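Local coordinates for protein cellulase (Uncultured bacterium, PDB 6XSO) that probably hydrolyses internal beta-1,4-glycosidic bonds of cellulose and related plant polysaccharides such as xylan, as a broad-specificity family 5 endoglucanase, at residues A[33-38]-A[61-66]; A[52-57]-A[97-102]. All coordinates share one frame; numbering follows the deposited sequence. Where two conformers were deposited one is given.

Contact 1: A[33-38]-A[61-66]; sequences WNLGNT and PVTKPE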
loop_
_atom_site.group_PDB
_atom_site.type_symbol
_atom_site.label_atom_id
_atom_site.label_comp_id
_atom_site.label_asym_id
_atom_site.label_seq_id
_atom_site.Cartn_x
_atom_site.Cartn_y
_atom_site.Cartn_z
ATOM N N TRP A 33 0.887 6.828 -7.295
ATOM C CA TRP A 33 -0.242 7.517 -6.698
ATOM C C TRP A 33 -1.219 6.474 -6.187
ATOM O O TRP A 33 -1.323 5.383 -6.757
ATOM C CB TRP A 33 -0.958 8.344 -7.745
ATOM C CG TRP A 33 -2.122 9.155 -7.236
ATOM C CD1 TRP A 33 -2.095 10.153 -6.296
ATOM C CD2 TRP A 33 -3.481 9.045 -7.664
ATOM N NE1 TRP A 33 -3.355 10.679 -6.129
ATOM C CE2 TRP A 33 -4.222 10.010 -6.957
ATOM C CE3 TRP A 33 -4.141 8.237 -8.597
ATOM C CZ2 TRP A 33 -5.590 10.186 -7.154
ATOM C CZ3 TRP A 33 -5.500 8.409 -8.779
ATOM C CH2 TRP A 33 -6.206 9.371 -8.066
ATOM N N ASN A 34 -1.941 6.830 -5.114
ATOM C CA ASN A 34 -2.983 5.992 -4.527
ATOM C C ASN A 34 -4.369 6.447 -4.969
ATOM O O ASN A 34 -4.750 7.602 -4.745
ATOM C CB ASN A 34 -2.989 6.077 -2.996
ATOM C CG ASN A 34 -1.964 5.230 -2.366
ATOM O OD1 ASN A 34 -2.198 4.069 -2.061
ATOM N ND2 ASN A 34 -0.798 5.815 -2.127
ATOM N N LEU A 35 -5.158 5.507 -5.492
ATOM C CA LEU A 35 -6.590 5.713 -5.734
ATOM C C LEU A 35 -7.347 5.522 -4.418
ATOM O O LEU A 35 -8.088 4.557 -4.204
ATOM C CB LEU A 35 -7.068 4.738 -6.794
ATOM C CG LEU A 35 -8.504 4.977 -7.291
ATOM C CD1 LEU A 35 -8.627 6.168 -8.216
ATOM C CD2 LEU A 35 -9.040 3.707 -7.979
ATOM N N GLY A 36 -7.097 6.452 -3.487
ATOM C CA GLY A 36 -7.586 6.283 -2.132
ATOM C C GLY A 36 -9.065 6.629 -1.952
ATOM O O GLY A 36 -9.687 7.356 -2.732
ATOM N N ASN A 37 -9.628 6.075 -0.867
ATOM C CA ASN A 37 -11.005 6.328 -0.446
ATOM C C ASN A 37 -12.013 5.887 -1.510
ATOM O O ASN A 37 -13.100 6.460 -1.645
ATOM C CB ASN A 37 -11.227 7.794 -0.050
ATOM C CG ASN A 37 -10.656 8.154 1.318
ATOM O OD1 ASN A 37 -9.974 7.367 1.993
ATOM N ND2 ASN A 37 -10.944 9.377 1.732
ATOM N N THR A 38 -11.673 4.838 -2.247
ATOM C CA THR A 38 -12.415 4.387 -3.428
ATOM C C THR A 38 -12.804 2.940 -3.221
ATOM O O THR A 38 -13.771 2.653 -2.492
ATOM C CB THR A 38 -11.587 4.714 -4.685
ATOM O OG1 THR A 38 -11.273 6.122 -4.692
ATOM C CG2 THR A 38 -12.397 4.423 -5.933
ATOM N N PRO A 61 -16.022 9.430 -7.073
ATOM C CA PRO A 61 -16.894 8.946 -8.147
ATOM C C PRO A 61 -16.504 7.542 -8.589
ATOM O O PRO A 61 -15.431 7.030 -8.269
ATOM C CB PRO A 61 -16.621 9.945 -9.275
ATOM C CG PRO A 61 -15.146 10.309 -9.059
ATOM C CD PRO A 61 -14.958 10.332 -7.564
ATOM N N VAL A 62 -17.409 6.922 -9.351
ATOM C CA VAL A 62 -17.075 5.676 -10.033
ATOM C C VAL A 62 -15.880 5.914 -10.945
ATOM O O VAL A 62 -15.886 6.829 -11.776
ATOM C CB VAL A 62 -18.293 5.149 -10.806
ATOM C CG1 VAL A 62 -17.905 3.974 -11.693
ATOM C CG2 VAL A 62 -19.399 4.726 -9.832
ATOM N N THR A 63 -14.848 5.088 -10.788
ATOM C CA THR A 63 -13.580 5.328 -11.466
ATOM C C THR A 63 -13.720 5.022 -12.956
ATOM O O THR A 63 -14.426 4.090 -13.351
ATOM C CB THR A 63 -12.519 4.420 -10.862
ATOM O OG1 THR A 63 -12.444 4.590 -9.429
ATOM C CG2 THR A 63 -11.119 4.714 -11.414
ATOM N N LYS A 64 -13.051 5.815 -13.787
ATOM C CA LYS A 64 -13.058 5.652 -15.232
ATOM C C LYS A 64 -11.634 5.550 -15.747
ATOM O O LYS A 64 -10.694 6.050 -15.118
ATOM C CB LYS A 64 -13.744 6.832 -15.933
ATOM C CG LYS A 64 -15.234 6.877 -15.675
ATOM C CD LYS A 64 -15.933 7.862 -16.569
ATOM C CE LYS A 64 -15.616 9.285 -16.178
ATOM N NZ LYS A 64 -16.201 10.225 -17.181
ATOM N N PRO A 65 -11.443 4.944 -16.929
ATOM C CA PRO A 65 -10.065 4.678 -17.375
ATOM C C PRO A 65 -9.287 5.927 -17.734
ATOM O O PRO A 65 -8.052 5.921 -17.647
ATOM C CB PRO A 65 -10.250 3.731 -18.571
ATOM C CG PRO A 65 -11.662 3.934 -19.019
ATOM C CD PRO A 65 -12.436 4.231 -17.758
ATOM N N GLU A 66 -9.972 6.999 -18.125
ATOM C CA GLU A 66 -9.279 8.201 -18.564
ATOM C C GLU A 66 -8.436 8.804 -17.450
ATOM O O GLU A 66 -7.383 9.398 -17.720
ATOM C CB GLU A 66 -10.310 9.197 -19.082
ATOM C CG GLU A 66 -10.937 8.813 -20.414
ATOM C CD GLU A 66 -11.898 7.619 -20.389
ATOM O OE1 GLU A 66 -12.584 7.349 -19.361
ATOM O OE2 GLU A 66 -11.973 6.959 -21.447
#

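Contact 2: A[52-57]-A[97-102]; sequences VQHETC and EAWMKR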
loop_
_atom_site.group_PDB
_atom_site.type_symbol
_atom_site.label_atom_id
_atom_site.label_comp_id
_atom_site.label_asym_id
_atom_site.label_seq_id
_atom_site.Cartn_x
_atom_site.Cartn_y
_atom_site.Cartn_z
ATOM N N VAL A 52 -21.326 0.102 -6.926
ATOM C CA VAL A 52 -21.245 1.560 -6.920
ATOM C C VAL A 52 -21.386 2.094 -5.506
ATOM O O VAL A 52 -20.718 3.059 -5.122
ATOM C CB VAL A 52 -22.319 2.134 -7.862
ATOM C CG1 VAL A 52 -22.418 3.642 -7.738
ATOM C CG2 VAL A 52 -22.017 1.725 -9.299
ATOM N N GLN A 53 -22.292 1.498 -4.726
ATOM C CA GLN A 53 -22.497 1.954 -3.356
ATOM C C GLN A 53 -21.200 1.891 -2.565
ATOM O O GLN A 53 -20.880 2.810 -1.810
ATOM C CB GLN A 53 -23.553 1.088 -2.677
ATOM C CG GLN A 53 -24.959 1.313 -3.179
ATOM C CD GLN A 53 -25.909 0.257 -2.692
ATOM O OE1 GLN A 53 -25.512 -0.684 -2.009
ATOM N NE2 GLN A 53 -27.173 0.399 -3.046
ATOM N N HIS A 54 -20.437 0.817 -2.742
ATOM C CA HIS A 54 -19.160 0.656 -2.061
ATOM C C HIS A 54 -18.147 1.663 -2.580
ATOM O O HIS A 54 -17.541 2.407 -1.797
ATOM C CB HIS A 54 -18.737 -0.793 -2.297
ATOM C CG HIS A 54 -17.388 -1.169 -1.771
ATOM N ND1 HIS A 54 -17.062 -2.483 -1.524
ATOM C CD2 HIS A 54 -16.277 -0.446 -1.486
ATOM C CE1 HIS A 54 -15.816 -2.552 -1.090
ATOM N NE2 HIS A 54 -15.316 -1.334 -1.070
ATOM N N GLU A 55 -17.992 1.742 -3.902
ATOM C CA GLU A 55 -16.946 2.562 -4.502
ATOM C C GLU A 55 -17.136 4.041 -4.206
ATOM O O GLU A 55 -16.147 4.781 -4.099
ATOM C CB GLU A 55 -16.945 2.328 -6.014
ATOM C CG GLU A 55 -15.834 3.047 -6.768
ATOM C CD GLU A 55 -15.572 2.452 -8.140
ATOM O OE1 GLU A 55 -16.276 1.485 -8.520
ATOM O OE2 GLU A 55 -14.697 2.988 -8.869
ATOM N N THR A 56 -18.379 4.482 -4.049
ATOM C CA THR A 56 -18.702 5.896 -3.896
ATOM C C THR A 56 -19.054 6.309 -2.464
ATOM O O THR A 56 -19.408 7.472 -2.242
ATOM C CB THR A 56 -19.858 6.289 -4.840
ATOM O OG1 THR A 56 -21.093 5.682 -4.419
ATOM C CG2 THR A 56 -19.573 5.863 -6.289
ATOM N N CYS A 57 -18.958 5.412 -1.481
ATOM C CA CYS A 57 -19.508 5.761 -0.173
ATOM C C CYS A 57 -18.686 6.803 0.575
ATOM O O CYS A 57 -19.210 7.400 1.518
ATOM C CB CYS A 57 -19.760 4.513 0.671
ATOM S SG CYS A 57 -18.343 3.758 1.411
ATOM N N GLU A 97 -18.917 -12.364 -6.961
ATOM C CA GLU A 97 -18.334 -12.242 -8.299
ATOM C C GLU A 97 -18.394 -10.808 -8.811
ATOM O O GLU A 97 -17.465 -10.341 -9.486
ATOM C CB GLU A 97 -19.039 -13.196 -9.266
ATOM C CG GLU A 97 -18.738 -14.657 -8.999
ATOM C CD GLU A 97 -19.469 -15.587 -9.950
ATOM O OE1 GLU A 97 -20.115 -15.087 -10.899
ATOM O OE2 GLU A 97 -19.394 -16.819 -9.746
ATOM N N ALA A 98 -19.463 -10.080 -8.483
ATOM C CA ALA A 98 -19.596 -8.715 -8.995
ATOM C C ALA A 98 -18.488 -7.817 -8.458
ATOM O O ALA A 98 -17.971 -6.949 -9.177
ATOM C CB ALA A 98 -20.967 -8.144 -8.628
ATOM N N TRP A 99 -18.115 -8.003 -7.189
ATOM C CA TRP A 99 -17.077 -7.160 -6.616
ATOM C C TRP A 99 -15.719 -7.483 -7.224
ATOM O O TRP A 99 -14.960 -6.573 -7.594
ATOM C CB TRP A 99 -17.026 -7.308 -5.088
ATOM C CG TRP A 99 -15.959 -6.399 -4.515
ATOM C CD1 TRP A 99 -14.786 -6.764 -3.913
ATOM C CD2 TRP A 99 -15.948 -4.964 -4.574
ATOM N NE1 TRP A 99 -14.059 -5.644 -3.571
ATOM C CE2 TRP A 99 -14.747 -4.526 -3.968
ATOM C CE3 TRP A 99 -16.847 -4.008 -5.060
ATOM C CZ2 TRP A 99 -14.420 -3.174 -3.843
ATOM C CZ3 TRP A 99 -16.518 -2.660 -4.932
ATOM C CH2 TRP A 99 -15.315 -2.261 -4.330
ATOM N N MET A 100 -15.406 -8.770 -7.372
ATOM C CA MET A 100 -14.123 -9.138 -7.956
ATOM C C MET A 100 -14.027 -8.629 -9.388
ATOM O O MET A 100 -12.968 -8.169 -9.816
ATOM C CB MET A 100 -13.936 -10.657 -7.892
ATOM C CG MET A 100 -12.474 -11.085 -8.173
ATOM S SD MET A 100 -11.250 -10.617 -6.914
ATOM C CE MET A 100 -11.549 -11.916 -5.711
ATOM N N LYS A 101 -15.127 -8.718 -10.137
ATOM C CA LYS A 101 -15.169 -8.172 -11.490
ATOM C C LYS A 101 -14.879 -6.680 -11.501
ATOM O O LYS A 101 -14.181 -6.183 -12.397
ATOM C CB LYS A 101 -16.546 -8.452 -12.068
ATOM C CG LYS A 101 -16.767 -7.977 -13.488
ATOM C CD LYS A 101 -18.086 -8.528 -14.048
ATOM C CE LYS A 101 -18.371 -8.015 -15.453
ATOM N NZ LYS A 101 -19.649 -8.587 -15.979
ATOM N N ARG A 102 -15.400 -5.938 -10.523
ATOM C CA ARG A 102 -15.159 -4.495 -10.507
ATOM C C ARG A 102 -13.697 -4.185 -10.199
ATOM O O ARG A 102 -13.092 -3.314 -10.834
ATOM C CB ARG A 102 -16.080 -3.781 -9.516
ATOM C CG ARG A 102 -15.826 -2.274 -9.407
ATOM C CD ARG A 102 -16.004 -1.596 -10.746
ATOM N NE ARG A 102 -15.607 -0.199 -10.676
ATOM C CZ ARG A 102 -15.274 0.536 -11.731
ATOM N NH1 ARG A 102 -15.290 0.004 -12.944
ATOM N NH2 ARG A 102 -14.928 1.801 -11.571
#

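Contact 1: A[33-38]-A[61-66]
Thr63 meets Leu35 and Thr38 with one small side chain, and its hydroxyl sits at the junction of the three. Thr38 comes across it at about a right angle, the methyl CG2 lying 3.5 Å from Thr63 OG1. Leu35 reaches toward it tip to tip, with Leu35 CD2 at 3.8 Å from the same Thr63 OG1 and 4.1 Å from Thr63 CG2. No hydrogen bond joins the two segments: these are van der Waals contacts between methyl groups and a buried hydroxyl whose polar partner is the carboxylate of Glu55. In Thr38, CG2 stands anti to the backbone N while OG1 lies beside that nitrogen (chi1 -55°), which presents the methyl to Thr63 and leaves the hydroxyl to its own loop. There Thr38 OG1 donates to Gly36 O over 2.8 Å, from well above the carbonyl plane. With an alanine at Thr38, Gly36 O and Arg358 NH1 would probably each be left short of a partner and a gap would open beside Thr63 OG1.

The fold is a TIM barrel, and 33-38 carries the end of its first strand, 31-34, into the following loop; 61-66 is the connection leading to helix 66-73. Leu35 is the centre of an inverse gamma turn, in which Gly36 N makes a weak 2.9 Å bond to Asn34 O. Beyond Thr63, Leu35 packs on Leu67 and Phe68 of helix 66-73 and on Val106 of helix 97-111. Arg358 bonds to both Thr38 OG1 and Gly36 O, while the Asp40 carboxylate holds the loop by accepting from the backbone N of Asn37 and Thr38.

Contact 2: A[52-57]-A[97-102]
His54 lies almost flat over the six-membered ring of Trp99, with both imidazole nitrogens hydrogen-bonded as well. The pair is an offset stack: the planes differ by 10°, and the centroid of the His54 ring is 3.7 Å from that of the six-membered ring of Trp99. Trp99 CH2 stands over the centre of the imidazole. In this TIM barrel the stack joins helix 51-55, in the long excursion after the first barrel strand, to the start of helix 97-111, which follows the second strand. Trp99 CG, anti to the backbone N, carries the indole out from its helix, and chi2 (-112°) turns the six-membered ring to the imidazole. The rotation of the imidazole is fixed at both nitrogens, ND1 bonding to Glu88 and NE2 to Leu39 O, and Trp48 adds a further ring contact.

One residue farther along helix 51-55, Glu55 meets Arg102 in a buried salt bridge. The arginine grips the carboxylate side-on with two nitrogens, one for each oxygen, although the two flat groups are turned 30° from each other. Its bend at chi2 turns the chain beyond CG so that NE, as well as NH2, faces the glutamate. Further bonds brace both partners: each has one to Thr63, while Glu105 makes a salt bridge to Arg102 NH1. Such a network probably stabilises the buried carboxylate in its charged form. Arg102 NE approaches Glu55 OE1 at 2.8 Å, tilted from the carboxylate plane, whereas Arg102 NH2 meets the syn lone pair of Glu55 OE2 at 3.0 Å, nearly straight.

Overall arrangement
Contacts 1 and 2 have centres 12 Å apart on the same side of the chain's centre, and their segments alternate along the chain: 33-38, 52-57, 61-66, then 97-102. Contact 1 begins at strand 31-34 in the barrel wall; contact 2 lies farther out, between helix 51-55 and helix 97-111. Thr63 links them directly, its OG1 lying 2.8 Å from Glu55 OE2 and its O 2.9 Å from Arg102 NH2, both probable hydrogen bonds. Val62 adds packing against Thr56 and Arg102. The loop 61-66 thus ties the exit of the first barrel strand to helix 51-55 and helix 97-111, at the C-terminal end of the strands, where TIM-barrel enzymes carry their active sites.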